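Local coordinates for protein exodeoxyribonuclease III (Archaeoglobus fulgidus, PDB 2VOA) that acts as an AP endonuclease of the ExoIII family, cutting DNA at abasic sites, probably with magnesium or manganese ions as cofactor, at residues E88-R93 with N103-Q108; A150-D155 with D171-Y176; D232-I237 with P250-F255; I68-E73 with A94-I99. The protein carries 1 engineered substitution. One frame throughout, in Å; residues are numbered along the deposited sequence.

Contact 1. Residues E88-R93 with N103-Q108; sequences EDRLIR and NTYVPQ. With nucleotides of chain D.
R90 carries most of this contact, its side chain running past the Y105 carbonyl, with P107 over one guanidinium face, toward the phosphate of a bound DNA strand. Its carbonyl O accepts from Y105 N at 2.9 Å. The side chain stays extended from CG to NE, with CG anti to the carbonyl carbon (chi1 -66°), and this carries the guanidinium along the Y105 carbonyl. There R90 NH1 donates to Y105 O at 3.0 Å; the oxygen lies in the guanidinium plane, whereas the donor stands above the carbonyl plane. On the covered face, P107 CG is 3.8 Å from R90 NE. The Y105 ring plane is only 21° from that of the guanidinium, and R90 NH1 comes within 3.3 Å of Y105 CD2. A water takes hydrogens from R90 NH2 and Q108 N and gives one to OP1 of DC10 of chain D at 2.8 Å, linking the loops at the open end of the hairpin to the DNA. Y105 is the predicted active-site tyrosine. L91 is a non-hydrogen-bonded partner of T104, and its CG meets T104 CG2 at 4.1 Å with both side chains pointing the same way. I92 and N103 form a hydrogen-bonded pair, I92 N to N103 O at 3.0 Å and N103 N to I92 O at 2.9 Å. I92 CG2 packs on the N103 amide, which is held by Q34 and M33. In this antiparallel hairpin (axes at 178°), L91 touches Y130, and R90 and P107 touch W123, both aromatic residues belonging to helix 115-134, while I92 rests on V66 and I68 of strand 63-70.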
loop_
_atom_site.group_PDB
_atom_site.type_symbol
_atom_site.label_atom_id
_atom_site.label_comp_id
_atom_site.label_asym_id
_atom_site.label_seq_id
_atom_site.Cartn_x
_atom_site.Cartn_y
_atom_site.Cartn_z
ATOM N N GLU A 88 -28.051 6.434 4.122
ATOM C CA GLU A 88 -27.440 6.160 5.435
ATOM C C GLU A 88 -25.914 6.282 5.427
ATOM O O GLU A 88 -25.317 6.653 6.449
ATOM C CB GLU A 88 -27.900 4.787 5.938
ATOM C CG GLU A 88 -29.365 4.793 6.281
ATOM C CD GLU A 88 -29.849 3.494 6.899
ATOM O OE1 GLU A 88 -29.257 2.424 6.615
ATOM O OE2 GLU A 88 -30.856 3.546 7.642
ATOM N N ASP A 89 -25.290 6.007 4.283
ATOM C CA ASP A 89 -23.821 6.093 4.151
ATOM C C ASP A 89 -23.284 7.516 3.961
ATOM O O ASP A 89 -22.082 7.693 3.707
ATOM C CB ASP A 89 -23.285 5.159 3.047
ATOM C CG ASP A 89 -23.777 5.537 1.627
ATOM O OD1 ASP A 89 -24.588 6.485 1.471
ATOM O OD2 ASP A 89 -23.374 4.847 0.654
ATOM N N ARG A 90 -24.165 8.513 4.081
ATOM C CA ARG A 90 -23.780 9.912 3.933
ATOM C C ARG A 90 -24.166 10.800 5.110
ATOM O O ARG A 90 -23.928 12.002 5.082
ATOM C CB ARG A 90 -24.414 10.512 2.662
ATOM C CG ARG A 90 -23.904 9.907 1.332
ATOM C CD ARG A 90 -24.460 10.710 0.172
ATOM N NE ARG A 90 -23.933 10.268 -1.121
ATOM C CZ ARG A 90 -22.789 10.695 -1.672
ATOM N NH1 ARG A 90 -22.006 11.573 -1.060
ATOM N NH2 ARG A 90 -22.435 10.234 -2.861
ATOM N N LEU A 91 -24.848 10.258 6.112
ATOM C CA LEU A 91 -25.253 11.124 7.215
ATOM C C LEU A 91 -25.361 10.271 8.455
ATOM O O LEU A 91 -26.078 9.271 8.453
ATOM C CB LEU A 91 -26.603 11.802 6.917
ATOM C CG LEU A 91 -27.165 12.863 7.880
ATOM C CD1 LEU A 91 -28.235 13.687 7.202
ATOM C CD2 LEU A 91 -27.756 12.284 9.214
ATOM N N ILE A 92 -24.646 10.686 9.493
ATOM C CA ILE A 92 -24.751 10.036 10.800
ATOM C C ILE A 92 -24.909 11.131 11.837
ATOM O O ILE A 92 -24.228 12.177 11.767
ATOM C CB ILE A 92 -23.533 9.086 11.085
ATOM C CG1 ILE A 92 -23.754 8.251 12.362
ATOM C CG2 ILE A 92 -22.188 9.854 11.104
ATOM C CD1 ILE A 92 -22.643 7.246 12.638
ATOM N N ARG A 93 -25.829 10.906 12.774
ATOM C CA ARG A 93 -26.158 11.904 13.779
ATOM C C ARG A 93 -26.214 11.278 15.163
ATOM O O ARG A 93 -26.670 10.167 15.302
ATOM C CB ARG A 93 -27.504 12.513 13.451
ATOM C CG ARG A 93 -27.998 13.541 14.465
ATOM C CD ARG A 93 -29.129 14.291 13.861
ATOM N NE ARG A 93 -29.436 15.539 14.553
ATOM C CZ ARG A 93 -30.452 16.317 14.201
ATOM N NH1 ARG A 93 -31.210 15.966 13.163
ATOM N NH2 ARG A 93 -30.704 17.439 14.858
ATOM N N ASN A 103 -23.191 14.732 10.979
ATOM C CA ASN A 103 -22.011 14.548 10.130
ATOM C C ASN A 103 -22.462 14.127 8.735
ATOM O O ASN A 103 -23.048 13.068 8.570
ATOM C CB ASN A 103 -21.113 13.469 10.730
ATOM C CG ASN A 103 -19.925 13.101 9.837
ATOM O OD1 ASN A 103 -19.537 13.852 8.926
ATOM N ND2 ASN A 103 -19.283 11.949 10.171
ATOM N N THR A 104 -22.210 14.980 7.742
ATOM C CA THR A 104 -22.663 14.730 6.369
ATOM C C THR A 104 -21.503 14.596 5.381
ATOM O O THR A 104 -20.487 15.340 5.461
ATOM C CB THR A 104 -23.587 15.875 5.823
ATOM O OG1 THR A 104 -22.865 17.104 5.861
ATOM C CG2 THR A 104 -24.854 16.028 6.651
ATOM N N TYR A 105 -21.684 13.688 4.422
ATOM C CA TYR A 105 -20.833 13.606 3.264
ATOM C C TYR A 105 -21.740 13.886 2.064
ATOM O O TYR A 105 -22.451 12.995 1.576
ATOM C CB TYR A 105 -20.135 12.228 3.164
ATOM C CG TYR A 105 -19.364 12.067 1.891
ATOM C CD1 TYR A 105 -18.454 13.057 1.479
ATOM C CD2 TYR A 105 -19.557 10.948 1.062
ATOM C CE1 TYR A 105 -17.756 12.945 0.286
ATOM C CE2 TYR A 105 -18.864 10.811 -0.137
ATOM C CZ TYR A 105 -17.976 11.821 -0.528
ATOM O OH TYR A 105 -17.294 11.705 -1.715
ATOM N N VAL A 106 -21.780 15.154 1.659
ATOM C CA VAL A 106 -22.699 15.618 0.614
ATOM C C VAL A 106 -22.300 15.050 -0.744
ATOM O O VAL A 106 -21.126 14.974 -1.050
ATOM C CB VAL A 106 -22.703 17.163 0.618
ATOM C CG1 VAL A 106 -23.497 17.730 -0.565
ATOM C CG2 VAL A 106 -23.241 17.684 1.984
ATOM N N PRO A 107 -23.286 14.641 -1.594
ATOM C CA PRO A 107 -22.874 14.182 -2.951
ATOM C C PRO A 107 -21.984 15.203 -3.682
ATOM O O PRO A 107 -22.280 16.402 -3.723
ATOM C CB PRO A 107 -24.215 13.995 -3.690
ATOM C CG PRO A 107 -25.179 13.620 -2.543
ATOM C CD PRO A 107 -24.739 14.555 -1.398
ATOM N N GLN A 108 -20.884 14.719 -4.245
ATOM C CA GLN A 108 -19.943 15.616 -4.923
ATOM C C GLN A 108 -20.531 16.234 -6.214
ATOM O O GLN A 108 -20.341 17.416 -6.464
ATOM C CB GLN A 108 -18.629 14.891 -5.200
ATOM C CG GLN A 108 -17.527 15.827 -5.676
ATOM C CD GLN A 108 -17.319 15.815 -7.190
ATOM O OE1 GLN A 108 -17.878 14.990 -7.930
ATOM N NE2 GLN A 108 -16.483 16.725 -7.651
ATOM P P DC D 10 -18.359 9.856 -6.782
ATOM O OP1 DC D 10 -19.233 9.856 -5.575
ATOM O OP2 DC D 10 -18.862 10.360 -8.094
ATOM O "O5'" DC D 10 -17.068 10.693 -6.419
ATOM C "C5'" DC D 10 -16.411 10.486 -5.182
ATOM C "C4'" DC D 10 -15.163 11.335 -5.206
ATOM O "O4'" DC D 10 -14.232 10.803 -6.175
ATOM C "C3'" DC D 10 -15.390 12.776 -5.640
ATOM O "O3'" DC D 10 -14.868 13.624 -4.653
ATOM C "C2'" DC D 10 -14.635 12.950 -6.960
ATOM C "C1'" DC D 10 -13.560 11.877 -6.801
ATOM N N1 DC D 10 -12.916 11.353 -8.046
ATOM C C2 DC D 10 -11.524 11.148 -8.011
ATOM O O2 DC D 10 -10.882 11.421 -6.985
ATOM N N3 DC D 10 -10.907 10.652 -9.115
ATOM C C4 DC D 10 -11.616 10.365 -10.206
ATOM N N4 DC D 10 -10.934 9.888 -11.254
ATOM C C5 DC D 10 -13.039 10.566 -10.268
ATOM C C6 DC D 10 -13.645 11.051 -9.169
HETATM O O HOH W 1 -19.891 11.838 -3.668
#

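Contact 2. Residues A150-D155 with D171-Y176; sequences APEPID and DARRAY
R173 and Y176, one turn apart on helix 170-180, both reach the loop at A150-D155, which follows strand 141-144 and ends in a 3-10 turn at P153-D155. Within the DNase I-like fold, the contact joins this loop to the helix. R173 comes first along the helix and buries the most surface. Its CG is anti to the carbonyl carbon (chi1 -70°), and a bend at chi3 (70°) turns the guanidinium edge onto the P151 carbonyl. The grip is side-on: R173 NE donates to P151 O at 2.9 Å (N-H...O angle 156°), and R173 NH2 donates to the same atom at 3.1 Å. That oxygen lies in the guanidinium plane, yet both donors come from the same face of the carbonyl plane. Two bonds on one acceptor fix the rotation of the guanidinium. The aliphatic part of R173 runs past A150 O, with CG at 3.7 Å, and R173 NH2 lies 3.7 Å from P153 CD. The E152 carboxylate, its plane nearly perpendicular to the guanidinium, stays beyond salt-bridge range and pairs instead with K177. The loop has its own brace: E152 N donates to D155 OD1 at 2.9 Å, while D155 OD2 binds R189 and R216. Three residues on, Y176 points toward the loop, and its ring also touches A219 and L221 of strand 218-222. P151 meets this ring at the edge, its CB lying 3.9 Å from Y176 CD2.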
loop_
_atom_site.group_PDB
_atom_site.type_symbol
_atom_site.label_atom_id
_atom_site.label_comp_id
_atom_site.label_asym_id
_atom_site.label_seq_id
_atom_site.Cartn_x
_atom_site.Cartn_y
_atom_site.Cartn_z
ATOM N N ALA A 150 -17.686 24.900 -1.848
ATOM C CA ALA A 150 -16.830 26.008 -1.443
ATOM C C ALA A 150 -17.721 27.258 -1.597
ATOM O O ALA A 150 -17.973 27.723 -2.734
ATOM C CB ALA A 150 -15.624 26.082 -2.364
ATOM N N PRO A 151 -18.263 27.765 -0.470
ATOM C CA PRO A 151 -19.349 28.757 -0.600
ATOM C C PRO A 151 -18.930 30.157 -1.068
ATOM O O PRO A 151 -19.745 30.852 -1.696
ATOM C CB PRO A 151 -19.925 28.839 0.823
ATOM C CG PRO A 151 -18.762 28.521 1.712
ATOM C CD PRO A 151 -17.967 27.455 0.948
ATOM N N GLU A 152 -17.692 30.570 -0.761
ATOM C CA GLU A 152 -17.222 31.914 -1.145
ATOM C C GLU A 152 -15.987 31.835 -2.033
ATOM O O GLU A 152 -15.281 30.827 -1.975
ATOM C CB GLU A 152 -16.877 32.731 0.118
ATOM C CG GLU A 152 -18.041 32.878 1.113
ATOM C CD GLU A 152 -19.243 33.615 0.543
ATOM O OE1 GLU A 152 -20.353 33.431 1.097
ATOM O OE2 GLU A 152 -19.100 34.395 -0.437
ATOM N N PRO A 153 -15.681 32.915 -2.782
ATOM C CA PRO A 153 -14.490 32.854 -3.653
ATOM C C PRO A 153 -13.179 32.536 -2.900
ATOM O O PRO A 153 -12.318 31.856 -3.440
ATOM C CB PRO A 153 -14.447 34.222 -4.341
ATOM C CG PRO A 153 -15.822 34.859 -4.138
ATOM C CD PRO A 153 -16.385 34.216 -2.867
ATOM N N ILE A 154 -13.043 33.003 -1.662
ATOM C CA ILE A 154 -11.850 32.663 -0.844
ATOM C C ILE A 154 -11.659 31.150 -0.585
ATOM O O ILE A 154 -10.554 30.699 -0.277
ATOM C CB ILE A 154 -11.843 33.457 0.492
ATOM C CG1 ILE A 154 -10.461 33.413 1.174
ATOM C CG2 ILE A 154 -12.980 32.974 1.398
ATOM C CD1 ILE A 154 -9.340 33.907 0.352
ATOM N N ASP A 155 -12.731 30.361 -0.754
ATOM C CA ASP A 155 -12.680 28.913 -0.505
ATOM C C ASP A 155 -12.110 28.079 -1.654
ATOM O O ASP A 155 -11.993 26.860 -1.538
ATOM C CB ASP A 155 -14.077 28.384 -0.140
ATOM C CG ASP A 155 -14.605 28.989 1.139
ATOM O OD1 ASP A 155 -15.630 29.695 1.076
ATOM O OD2 ASP A 155 -13.968 28.788 2.208
ATOM N N ASP A 171 -25.472 27.085 -8.382
ATOM C CA ASP A 171 -26.657 26.386 -7.824
ATOM C C ASP A 171 -26.328 25.668 -6.510
ATOM O O ASP A 171 -27.090 25.738 -5.546
ATOM C CB ASP A 171 -27.287 25.397 -8.836
ATOM C CG ASP A 171 -27.881 26.098 -10.066
ATOM O OD1 ASP A 171 -28.187 27.321 -10.006
ATOM O OD2 ASP A 171 -28.045 25.411 -11.110
ATOM N N ALA A 172 -25.184 24.994 -6.479
ATOM C CA ALA A 172 -24.733 24.323 -5.265
ATOM C C ALA A 172 -24.418 25.327 -4.152
ATOM O O ALA A 172 -24.782 25.105 -2.983
ATOM C CB ALA A 172 -23.512 23.440 -5.562
ATOM N N ARG A 173 -23.711 26.405 -4.510
ATOM C CA ARG A 173 -23.377 27.465 -3.539
ATOM C C ARG A 173 -24.654 28.035 -2.934
ATOM O O ARG A 173 -24.742 28.165 -1.715
ATOM C CB ARG A 173 -22.551 28.582 -4.186
ATOM C CG ARG A 173 -21.128 28.143 -4.554
ATOM C CD ARG A 173 -20.403 29.286 -5.332
ATOM N NE ARG A 173 -20.067 30.452 -4.520
ATOM C CZ ARG A 173 -19.830 31.672 -4.994
ATOM N NH1 ARG A 173 -19.926 31.934 -6.297
ATOM N NH2 ARG A 173 -19.520 32.653 -4.158
ATOM N N ARG A 174 -25.640 28.346 -3.770
ATOM C CA ARG A 174 -26.896 28.934 -3.288
ATOM C C ARG A 174 -27.644 27.950 -2.354
ATOM O O ARG A 174 -28.181 28.349 -1.313
ATOM C CB ARG A 174 -27.792 29.331 -4.475
ATOM C CG ARG A 174 -29.172 29.828 -4.038
ATOM C CD ARG A 174 -30.084 30.213 -5.184
ATOM N NE ARG A 174 -31.276 30.867 -4.637
ATOM C CZ ARG A 174 -31.498 32.184 -4.623
ATOM N NH1 ARG A 174 -30.621 33.039 -5.155
ATOM N NH2 ARG A 174 -32.620 32.653 -4.080
ATOM N N ALA A 175 -27.684 26.671 -2.731
ATOM C CA ALA A 175 -28.397 25.660 -1.949
ATOM C C ALA A 175 -27.746 25.448 -0.589
ATOM O O ALA A 175 -28.415 25.279 0.422
ATOM C CB ALA A 175 -28.506 24.345 -2.716
ATOM N N TYR A 176 -26.419 25.511 -0.563
ATOM C CA TYR A 176 -25.675 25.317 0.673
ATOM C C TYR A 176 -25.894 26.541 1.570
ATOM O O TYR A 176 -26.233 26.412 2.757
ATOM C CB TYR A 176 -24.203 25.130 0.322
ATOM C CG TYR A 176 -23.279 24.999 1.494
ATOM C CD1 TYR A 176 -23.304 23.868 2.302
ATOM C CD2 TYR A 176 -22.373 26.017 1.804
ATOM C CE1 TYR A 176 -22.446 23.724 3.374
ATOM C CE2 TYR A 176 -21.477 25.882 2.892
ATOM C CZ TYR A 176 -21.524 24.745 3.665
ATOM O OH TYR A 176 -20.674 24.591 4.727
#

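Contact 3. Residues D232-I237 with P250-F255; sequences DCYADI and PLVAVF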
loop_
_atom_site.group_PDB
_atom_site.type_symbol
_atom_site.label_atom_id
_atom_site.label_comp_id
_atom_site.label_asym_id
_atom_site.label_seq_id
_atom_site.Cartn_x
_atom_site.Cartn_y
_atom_site.Cartn_z
ATOM N N ASP A 232 -11.188 29.147 18.580
ATOM C CA ASP A 232 -10.185 28.808 17.562
ATOM C C ASP A 232 -10.773 27.852 16.522
ATOM O O ASP A 232 -11.744 27.148 16.791
ATOM C CB ASP A 232 -8.952 28.187 18.208
ATOM C CG ASP A 232 -7.697 28.330 17.332
ATOM O OD1 ASP A 232 -7.744 29.023 16.272
ATOM O OD2 ASP A 232 -6.656 27.777 17.728
ATOM N N CYS A 233 -10.205 27.882 15.314
ATOM C CA CYS A 233 -10.577 26.971 14.256
ATOM C C CYS A 233 -9.436 27.030 13.258
ATOM O O CYS A 233 -8.923 28.115 12.955
ATOM C CB CYS A 233 -11.890 27.382 13.602
ATOM S SG CYS A 233 -12.495 26.222 12.339
ATOM N N TYR A 234 -9.005 25.867 12.799
ATOM C CA TYR A 234 -7.868 25.793 11.887
ATOM C C TYR A 234 -7.863 24.461 11.151
ATOM O O TYR A 234 -8.479 23.488 11.601
ATOM C CB TYR A 234 -6.552 25.948 12.665
ATOM C CG TYR A 234 -6.437 25.021 13.866
ATOM C CD1 TYR A 234 -5.885 23.741 13.739
ATOM C CD2 TYR A 234 -6.898 25.425 15.135
ATOM C CE1 TYR A 234 -5.777 22.885 14.854
ATOM C CE2 TYR A 234 -6.808 24.579 16.247
ATOM C CZ TYR A 234 -6.238 23.320 16.107
ATOM O OH TYR A 234 -6.160 22.514 17.229
ATOM N N ALA A 235 -7.169 24.439 10.016
ATOM C CA ALA A 235 -6.928 23.216 9.262
ATOM C C ALA A 235 -5.540 22.719 9.607
ATOM O O ALA A 235 -4.585 23.497 9.631
ATOM C CB ALA A 235 -7.075 23.451 7.737
ATOM N N ASP A 236 -5.422 21.431 9.884
ATOM C CA ASP A 236 -4.122 20.842 10.248
ATOM C C ASP A 236 -3.394 20.250 9.040
ATOM O O ASP A 236 -3.768 19.193 8.539
ATOM C CB ASP A 236 -4.330 19.788 11.344
ATOM C CG ASP A 236 -3.022 19.252 11.923
ATOM O OD1 ASP A 236 -3.119 18.410 12.853
ATOM O OD2 ASP A 236 -1.916 19.663 11.474
ATOM N N ILE A 237 -2.357 20.950 8.567
ATOM C CA ILE A 237 -1.595 20.520 7.387
ATOM C C ILE A 237 -0.694 19.289 7.646
ATOM O O ILE A 237 -0.307 18.568 6.708
ATOM C CB ILE A 237 -0.763 21.711 6.787
ATOM C CG1 ILE A 237 -0.223 21.397 5.372
ATOM C CG2 ILE A 237 0.369 22.110 7.715
ATOM C CD1 ILE A 237 -1.281 21.156 4.336
ATOM N N PRO A 250 -7.606 17.470 8.336
ATOM C CA PRO A 250 -8.596 17.705 9.397
ATOM C C PRO A 250 -8.877 19.198 9.583
ATOM O O PRO A 250 -7.959 20.039 9.462
ATOM C CB PRO A 250 -7.890 17.180 10.671
ATOM C CG PRO A 250 -6.926 16.190 10.172
ATOM C CD PRO A 250 -6.403 16.813 8.884
ATOM N N LEU A 251 -10.130 19.515 9.882
ATOM C CA LEU A 251 -10.527 20.863 10.245
ATOM C C LEU A 251 -10.952 20.767 11.718
ATOM O O LEU A 251 -11.722 19.858 12.075
ATOM C CB LEU A 251 -11.670 21.362 9.343
ATOM C CG LEU A 251 -12.176 22.779 9.628
ATOM C CD1 LEU A 251 -11.086 23.815 9.314
ATOM C CD2 LEU A 251 -13.481 23.045 8.835
ATOM N N VAL A 252 -10.400 21.654 12.553
ATOM C CA VAL A 252 -10.531 21.577 14.023
ATOM C C VAL A 252 -11.168 22.865 14.539
ATOM O O VAL A 252 -10.794 23.956 14.092
ATOM C CB VAL A 252 -9.146 21.383 14.714
ATOM C CG1 VAL A 252 -9.299 21.173 16.236
ATOM C CG2 VAL A 252 -8.377 20.207 14.083
ATOM N N ALA A 253 -12.139 22.749 15.445
ATOM C CA ALA A 253 -12.688 23.930 16.128
ATOM C C ALA A 253 -12.639 23.703 17.629
ATOM O O ALA A 253 -12.840 22.568 18.102
ATOM C CB ALA A 253 -14.146 24.166 15.697
ATOM N N VAL A 254 -12.367 24.778 18.361
ATOM C CA VAL A 254 -12.278 24.774 19.822
ATOM C C VAL A 254 -13.287 25.786 20.381
ATOM O O VAL A 254 -13.371 26.936 19.911
ATOM C CB VAL A 254 -10.848 25.068 20.320
ATOM C CG1 VAL A 254 -10.780 25.005 21.853
ATOM C CG2 VAL A 254 -9.826 24.094 19.683
ATOM N N PHE A 255 -14.066 25.318 21.365
ATOM C CA PHE A 255 -15.130 26.097 22.015
ATOM C C PHE A 255 -14.869 26.248 23.515
ATOM O O PHE A 255 -14.395 25.308 24.185
ATOM C CB PHE A 255 -16.485 25.409 21.780
ATOM C CG PHE A 255 -16.790 25.192 20.329
ATOM C CD1 PHE A 255 -16.349 24.038 19.650
ATOM C CD2 PHE A 255 -17.502 26.172 19.620
ATOM C CE1 PHE A 255 -16.645 23.854 18.279
ATOM C CE2 PHE A 255 -17.807 25.996 18.229
ATOM C CZ PHE A 255 -17.341 24.841 17.566
#
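Strands 232-235 and 251-255 run antiparallel, their axes 4.6 Å apart at 170°, with D232-V254 and Y234-V252 as hydrogen-bonded pairs and C233-A253 and A235-L251 as non-hydrogen-bonded pairs. V252 N reaches Y234 O at 2.8 Å, and D236 N to P250 O extends the pairing by one bond; at the other end D232 N to V254 O is weak at 3.4 Å. Y234 and V252 carry the side-chain contact on the face shared with D232 and V254. Y234 CG sits between its backbone N and carbonyl carbon (chi1 51°), which brings the ring alongside V252 of the neighbouring strand. V252 CB lies over one face of the Y234 ring, 4.0 Å from the centroid and 23° off the normal, a CH-pi contact. V252 CG1 reaches Y234 OH at 3.6 Å. On the face of C233, A235, L251 and A253, C233 SG lies 4.1 Å from L251 CD1, and C233 also packs on V187, L188 and I191 of helix 187-191. The D236 carboxylate caps K238 N with OD2 at the start of helix 238-241 and binds W22 with OD1. Strand 230-235 is the outermost strand of one of the two mixed sheets stacked in the DNase I-like alpha/beta sandwich, and 251-255 joins it to strand 2-8.

Contact 4. Residues I68-E73 with A94-I99; sequences IASLEE and AKIAGI
I68 and I96 meet between the two sheets of the DNase I-like sandwich, one from strand 63-70 and the other from strand 91-96. The short strand axes lie 9.7 Å apart and run at 19°, the spacing of facing sheets and not of neighbours in one sheet. The two isoleucines share a shape: in each CG1 is anti to the carbonyl carbon (chi1 -50° in I68, -58° in I96) and chi2 is fully extended. Their side chains pass at a slant, and the end of I96 fits against the CG2 branch of I68, with I96 CD1 and I68 CG2 3.5 Å apart. The other I96 branch, CG2, turns to S70 and approaches its CB to 3.4 Å. Both carbon pairs are tighter than usual van der Waals contact, so I96 is closely wedged between the two residues. I68 CD1 reaches A94 CB more loosely, and I30 and V101 pack on I68 from outside the segments. S70 OG, placed between its backbone N and carbonyl carbon, donates to E72 O at 2.7 Å. This bond holds the chain as it leaves the strand and lies next to the I96 methyls. Nearer the surface, the E72 chain bends so that its CB and CG lie against the A97 methyl, E72 CG at 3.8 Å from A97 CB, while the carboxylate leads away. A97 is the second residue of the type I' turn from I96 to I99 that links the hairpin strands. A water joins the two segments here, accepting from A97 N at 2.9 Å and donating to E73 O at 2.7 Å.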
loop_
_atom_site.group_PDB
_atom_site.type_symbol
_atom_site.label_atom_id
_atom_site.label_comp_id
_atom_site.label_asym_id
_atom_site.label_seq_id
_atom_site.Cartn_x
_atom_site.Cartn_y
_atom_site.Cartn_z
ATOM N N ILE A 68 -18.395 8.778 13.533
ATOM C CA ILE A 68 -18.010 9.791 14.527
ATOM C C ILE A 68 -17.298 9.053 15.666
ATOM O O ILE A 68 -17.839 8.080 16.216
ATOM C CB ILE A 68 -19.221 10.553 15.114
ATOM C CG1 ILE A 68 -20.135 11.094 14.010
ATOM C CG2 ILE A 68 -18.735 11.675 16.111
ATOM C CD1 ILE A 68 -21.534 11.494 14.557
ATOM N N ALA A 69 -16.074 9.493 15.958
ATOM C CA ALA A 69 -15.318 9.025 17.139
ATOM C C ALA A 69 -15.439 10.057 18.271
ATOM O O ALA A 69 -15.465 11.281 18.021
ATOM C CB ALA A 69 -13.859 8.784 16.766
ATOM N N SER A 70 -15.545 9.578 19.506
ATOM C CA SER A 70 -15.713 10.486 20.633
ATOM C C SER A 70 -15.245 9.912 21.954
ATOM O O SER A 70 -15.183 8.681 22.136
ATOM C CB SER A 70 -17.176 10.950 20.736
ATOM O OG SER A 70 -18.069 9.856 20.934
ATOM N N LEU A 71 -14.890 10.805 22.874
ATOM C CA LEU A 71 -14.483 10.384 24.208
ATOM C C LEU A 71 -15.701 9.909 25.014
ATOM O O LEU A 71 -15.628 8.930 25.763
ATOM C CB LEU A 71 -13.752 11.532 24.926
ATOM C CG LEU A 71 -12.414 11.932 24.277
ATOM C CD1 LEU A 71 -11.863 13.199 24.934
ATOM C CD2 LEU A 71 -11.384 10.794 24.324
ATOM N N GLU A 72 -16.819 10.607 24.847
ATOM C CA GLU A 72 -18.058 10.243 25.543
ATOM C C GLU A 72 -18.911 9.318 24.668
ATOM O O GLU A 72 -18.875 9.406 23.431
ATOM C CB GLU A 72 -18.843 11.499 25.939
ATOM C CG GLU A 72 -18.149 12.366 27.015
ATOM C CD GLU A 72 -17.763 11.546 28.251
ATOM O OE1 GLU A 72 -18.598 10.739 28.718
ATOM O OE2 GLU A 72 -16.622 11.697 28.759
ATOM N N GLU A 73 -19.684 8.440 25.308
ATOM C CA GLU A 73 -20.527 7.508 24.564
ATOM C C GLU A 73 -21.665 8.210 23.809
ATOM O O GLU A 73 -22.494 8.891 24.427
ATOM C CB GLU A 73 -21.085 6.422 25.492
ATOM C CG GLU A 73 -21.791 5.327 24.743
ATOM C CD GLU A 73 -22.158 4.167 25.637
ATOM O OE1 GLU A 73 -22.239 4.357 26.870
ATOM O OE2 GLU A 73 -22.366 3.058 25.110
ATOM N N ALA A 94 -25.748 12.005 16.167
ATOM C CA ALA A 94 -25.729 11.499 17.536
ATOM C C ALA A 94 -25.699 12.653 18.507
ATOM O O ALA A 94 -25.221 13.730 18.172
ATOM C CB ALA A 94 -24.516 10.588 17.758
ATOM N N LYS A 95 -26.205 12.424 19.719
ATOM C CA LYS A 95 -25.963 13.340 20.812
ATOM C C LYS A 95 -24.699 12.840 21.531
ATOM O O LYS A 95 -24.658 11.697 22.031
ATOM C CB LYS A 95 -27.157 13.330 21.776
ATOM C CG LYS A 95 -27.130 14.442 22.835
ATOM C CD LYS A 95 -28.247 14.201 23.831
ATOM C CE LYS A 95 -28.370 15.310 24.863
ATOM N NZ LYS A 95 -28.468 16.640 24.206
ATOM N N ILE A 96 -23.669 13.683 21.558
ATOM C CA ILE A 96 -22.370 13.307 22.136
ATOM C C ILE A 96 -21.931 14.387 23.108
ATOM O O ILE A 96 -21.777 15.550 22.699
ATOM C CB ILE A 96 -21.293 13.138 21.036
ATOM C CG1 ILE A 96 -21.757 12.071 20.039
ATOM C CG2 ILE A 96 -19.954 12.754 21.634
ATOM C CD1 ILE A 96 -20.917 11.955 18.783
ATOM N N ALA A 97 -21.750 13.991 24.373
ATOM C CA ALA A 97 -21.323 14.936 25.428
ATOM C C ALA A 97 -22.211 16.199 25.415
ATOM O O ALA A 97 -21.724 17.323 25.528
ATOM C CB ALA A 97 -19.847 15.308 25.224
ATOM N N GLY A 98 -23.511 16.001 25.240
ATOM C CA GLY A 98 -24.464 17.103 25.273
ATOM C C GLY A 98 -24.589 17.900 23.977
ATOM O O GLY A 98 -25.401 18.809 23.921
ATOM N N ILE A 99 -23.807 17.551 22.949
ATOM C CA ILE A 99 -23.799 18.260 21.638
ATOM C C ILE A 99 -24.581 17.453 20.598
ATOM O O ILE A 99 -24.329 16.259 20.428
ATOM C CB ILE A 99 -22.331 18.462 21.090
ATOM C CG1 ILE A 99 -21.392 19.001 22.195
ATOM C CG2 ILE A 99 -22.330 19.400 19.851
ATOM C CD1 ILE A 99 -21.799 20.409 22.678
HETATM O O HOH W 2 -22.558 11.386 25.324
#

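Contacts 1 and 4 share strand 91-96 and touch directly, I92 CG2 lying 3.8 Å from I68 CG1, so the inter-sheet packing of contact 4 runs into the hairpin of contact 1; their centres are about 17 Å apart. Contact 1 alone reaches the DNA, and the Y105 side chain is about 3 Å from that of E35, a predicted magnesium ligand. Nearest atoms of contacts 4, 3 and 2 lie about 17, 14 and 12 Å from the nucleic acid. Contact 3 and the 63-70 side of contact 4 belong to one sheet, while strand 91-96 lies in the other. Side chains of Y176 (contact 2) and L251 (contact 3) come about 8 and 5 Å from that of D218, predicted to be important for catalytic activity.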